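PDB 4H61: mediator of RNA polymerase II transcription subunit 6 from Schizosaccharomyces pombe, which forms part of Mediator, the coactivator complex that conveys signals from gene-specific regulatory proteins to the basal RNA polymerase II transcription machinery. Local coordinates for residues 26-31 and 103-108. Residues are numbered along the deposited sequence; the frame is centred on the assembly and turned at random.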
ATOM      1  N   GLU A  26      -9.059   7.194   5.680  1.00141.15           N
ATOM      2  CA  GLU A  26      -9.954   6.122   6.097  1.00140.36           C
ATOM      3  C   GLU A  26     -10.358   5.194   4.957  1.00130.51           C
ATOM      4  O   GLU A  26     -10.561   4.002   5.182  1.00127.76           O
ATOM      5  CB  GLU A  26     -11.222   6.706   6.739  1.00153.55           C
ATOM      6  CG  GLU A  26     -11.040   7.256   8.152  1.00167.73           C
ATOM      7  CD  GLU A  26     -10.384   8.631   8.190  1.00176.78           C
ATOM      8  OE1 GLU A  26     -10.112   9.199   7.111  1.00177.20           O
ATOM      9  OE2 GLU A  26     -10.143   9.144   9.305  1.00181.78           O
ATOM     10  N   ASN A  27     -10.485   5.737   3.745  1.00126.10           N
ATOM     11  CA  ASN A  27     -11.012   4.957   2.622  1.00124.18           C
ATOM     12  C   ASN A  27     -10.186   4.950   1.323  1.00125.30           C
ATOM     13  O   ASN A  27     -10.546   4.259   0.364  1.00130.34           O
ATOM     14  CB  ASN A  27     -12.466   5.343   2.320  1.00122.00           C
ATOM     15  CG  ASN A  27     -12.616   6.798   1.908  1.00134.29           C
ATOM     16  OD1 ASN A  27     -11.647   7.451   1.527  1.00138.86           O
ATOM     17  ND2 ASN A  27     -13.841   7.312   1.985  1.00138.62           N
ATOM     18  N   VAL A  28      -9.090   5.701   1.291  1.00117.58           N
ATOM     19  CA  VAL A  28      -8.274   5.792   0.080  1.00118.94           C
ATOM     20  C   VAL A  28      -7.814   4.424  -0.465  1.00120.84           C
ATOM     21  O   VAL A  28      -7.800   4.197  -1.673  1.00124.82           O
ATOM     22  CB  VAL A  28      -7.062   6.723   0.285  1.00117.29           C
ATOM     23  CG1 VAL A  28      -6.201   6.227   1.419  1.00116.70           C
ATOM     24  CG2 VAL A  28      -6.245   6.832  -0.988  1.00115.00           C
ATOM     25  N   LEU A  29      -7.465   3.509   0.429  1.00119.16           N
ATOM     26  CA  LEU A  29      -7.008   2.181   0.035  1.00107.55           C
ATOM     27  C   LEU A  29      -8.136   1.403  -0.619  1.00108.41           C
ATOM     28  O   LEU A  29      -7.897   0.554  -1.474  1.00114.02           O
ATOM     29  CB  LEU A  29      -6.494   1.417   1.258  1.00106.84           C
ATOM     30  CG  LEU A  29      -5.063   0.887   1.230  1.00111.68           C
ATOM     31  CD1 LEU A  29      -4.204   1.719   0.297  1.00118.18           C
ATOM     32  CD2 LEU A  29      -4.463   0.851   2.644  1.00102.80           C
ATOM     33  N   GLU A  30      -9.370   1.681  -0.216  1.00110.72           N
ATOM     34  CA  GLU A  30     -10.509   1.001  -0.816  1.00113.22           C
ATOM     35  C   GLU A  30     -10.685   1.504  -2.240  1.00115.74           C
ATOM     36  O   GLU A  30     -10.990   0.733  -3.153  1.00120.53           O
ATOM     37  CB  GLU A  30     -11.777   1.251  -0.006  1.00121.80           C
ATOM     38  CG  GLU A  30     -12.965   0.423  -0.464  1.00131.69           C
ATOM     39  CD  GLU A  30     -14.053   0.354   0.585  1.00148.15           C
ATOM     40  OE1 GLU A  30     -13.715   0.414   1.790  1.00156.98           O
ATOM     41  OE2 GLU A  30     -15.243   0.248   0.208  1.00152.64           O
ATOM     42  N   TYR A  31     -10.489   2.809  -2.411  1.00113.50           N
ATOM     43  CA  TYR A  31     -10.495   3.447  -3.719  1.00115.63           C
ATOM     44  C   TYR A  31      -9.483   2.754  -4.614  1.00114.52           C
ATOM     45  O   TYR A  31      -9.792   2.341  -5.739  1.00116.62           O
ATOM     46  CB  TYR A  31     -10.111   4.918  -3.558  1.00115.98           C
ATOM     47  CG  TYR A  31     -10.198   5.764  -4.810  1.00115.78           C
ATOM     48  CD1 TYR A  31     -11.309   5.711  -5.642  1.00112.75           C
ATOM     49  CD2 TYR A  31      -9.175   6.651  -5.135  1.00119.54           C
ATOM     50  CE1 TYR A  31     -11.392   6.508  -6.779  1.00118.20           C
ATOM     51  CE2 TYR A  31      -9.249   7.453  -6.265  1.00121.66           C
ATOM     52  CZ  TYR A  31     -10.358   7.378  -7.084  1.00121.54           C
ATOM     53  OH  TYR A  31     -10.422   8.176  -8.210  1.00121.92           O
ATOM     54  N   TYR A 103       2.715   4.353  -5.823  1.00100.19           N
ATOM     55  CA  TYR A 103       1.674   4.983  -6.622  1.00110.49           C
ATOM     56  C   TYR A 103       1.262   6.291  -5.978  1.00115.28           C
ATOM     57  O   TYR A 103       1.324   6.437  -4.757  1.00118.12           O
ATOM     58  CB  TYR A 103       0.439   4.071  -6.720  1.00110.14           C
ATOM     59  CG  TYR A 103       0.753   2.612  -6.980  1.00107.74           C
ATOM     60  CD1 TYR A 103       1.254   1.798  -5.968  1.00 98.38           C
ATOM     61  CD2 TYR A 103       0.531   2.041  -8.237  1.00102.71           C
ATOM     62  CE1 TYR A 103       1.543   0.475  -6.195  1.00100.52           C
ATOM     63  CE2 TYR A 103       0.818   0.708  -8.472  1.00100.58           C
ATOM     64  CZ  TYR A 103       1.323  -0.069  -7.441  1.00105.05           C
ATOM     65  OH  TYR A 103       1.618  -1.395  -7.640  1.00110.61           O
ATOM     66  N   PHE A 104       0.827   7.238  -6.801  1.00114.24           N
ATOM     67  CA  PHE A 104       0.272   8.485  -6.296  1.00112.76           C
ATOM     68  C   PHE A 104      -1.241   8.505  -6.439  1.00115.99           C
ATOM     69  O   PHE A 104      -1.790   8.056  -7.443  1.00120.11           O
ATOM     70  CB  PHE A 104       0.879   9.680  -7.025  1.00107.95           C
ATOM     71  CG  PHE A 104       2.330   9.895  -6.715  1.00117.44           C
ATOM     72  CD1 PHE A 104       2.894   9.351  -5.569  1.00116.72           C
ATOM     73  CD2 PHE A 104       3.135  10.642  -7.562  1.00122.25           C
ATOM     74  CE1 PHE A 104       4.228   9.544  -5.276  1.00114.98           C
ATOM     75  CE2 PHE A 104       4.474  10.844  -7.275  1.00116.80           C
ATOM     76  CZ  PHE A 104       5.020  10.293  -6.135  1.00117.51           C
ATOM     77  N   VAL A 105      -1.911   9.003  -5.410  1.00115.04           N
ATOM     78  CA  VAL A 105      -3.328   9.294  -5.496  1.00113.07           C
ATOM     79  C   VAL A 105      -3.448  10.803  -5.370  1.00120.79           C
ATOM     80  O   VAL A 105      -3.618  11.344  -4.275  1.00121.77           O
ATOM     81  CB  VAL A 105      -4.139   8.580  -4.394  1.00106.45           C
ATOM     82  CG1 VAL A 105      -5.627   8.731  -4.652  1.00107.25           C
ATOM     83  CG2 VAL A 105      -3.772   7.107  -4.339  1.00104.57           C
ATOM     84  N   CYS A 106      -3.323  11.478  -6.505  1.00125.05           N
ATOM     85  CA  CYS A 106      -3.297  12.930  -6.533  1.00130.08           C
ATOM     86  C   CYS A 106      -4.568  13.459  -7.182  1.00133.48           C
ATOM     87  O   CYS A 106      -4.826  13.191  -8.356  1.00135.26           O
ATOM     88  CB  CYS A 106      -2.068  13.399  -7.311  1.00127.77           C
ATOM     89  SG  CYS A 106      -1.673  15.130  -7.099  1.00161.67           S
ATOM     90  N   ASN A 107      -5.358  14.204  -6.414  1.00134.52           N
ATOM     91  CA  ASN A 107      -6.644  14.719  -6.888  1.00136.49           C
ATOM     92  C   ASN A 107      -7.538  13.633  -7.466  1.00133.61           C
ATOM     93  O   ASN A 107      -8.123  13.816  -8.528  1.00140.08           O
ATOM     94  CB  ASN A 107      -6.447  15.828  -7.924  1.00140.04           C
ATOM     95  CG  ASN A 107      -5.896  17.097  -7.318  1.00147.72           C
ATOM     96  OD1 ASN A 107      -4.686  17.329  -7.335  1.00151.80           O
ATOM     97  ND2 ASN A 107      -6.781  17.928  -6.774  1.00148.90           N
ATOM     98  N   GLU A 108      -7.612  12.503  -6.769  1.00130.71           N
ATOM     99  CA  GLU A 108      -8.435  11.358  -7.173  1.00132.40           C
ATOM    100  C   GLU A 108      -7.883  10.612  -8.399  1.00127.87           C
ATOM    101  O   GLU A 108      -8.484   9.644  -8.878  1.00121.11           O
ATOM    102  CB  GLU A 108      -9.900  11.770  -7.361  1.00136.79           C
ATOM    103  CG  GLU A 108     -10.509  12.361  -6.103  1.00144.55           C
ATOM    104  CD  GLU A 108     -11.523  13.447  -6.387  1.00156.54           C
ATOM    105  OE1 GLU A 108     -12.440  13.209  -7.204  1.00160.64           O
ATOM    106  OE2 GLU A 108     -11.399  14.542  -5.792  1.00162.28           O
TER
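The phenolic oxygen of Tyr31 is gripped twice: OH donates to the backbone O of Glu108 at 2.5 Å and is also hydrogen-bonded to the backbone N of Met13, in the N-terminal part of the chain. The first bond arrives in the carbonyl plane on a lone pair, with a C=O...OH angle of 137°, and Glu108 O lies in the plane of the ring, at its edge. Tyrosine suits this place because its long, flat side chain, with CG anti to the backbone N (chi1 -174°), carries a hydroxyl from helix 28-33 to the tight turn of the beta hairpin formed by strands 97-106 and 109-112. Asn107 and Glu108 form that turn, both with positive phi as in a type I' turn, and it brings the Glu108 carbonyl to the helix. Along the ring edge, CD2 meets CG1 of Val105 at 4.1 Å. Trp11 and Trp16 also meet the Tyr31 ring.

One turn back on the helix, CG2 of Val28 touches both methyls of Val105, its distance to CG1 being 4.2 Å. Compact branched side chains fit here, where a helix lies against an antiparallel sheet and the CA atoms of Val28 and Val105 stand 8.2 Å apart. Ile86 on the adjacent strand 83-91 packs on Val105, and Ile75 on the outermost strand 70-79 packs on Val28, extending this apolar layer.

A phenylalanine in place of Tyr31 would probably preserve much of the ring packing but leave the Glu108 carbonyl without this donor and the Met13 amide without this acceptor. The contact thus combines valine packing between helix and sheet with one buried hydroxyl that links three separate parts of the chain.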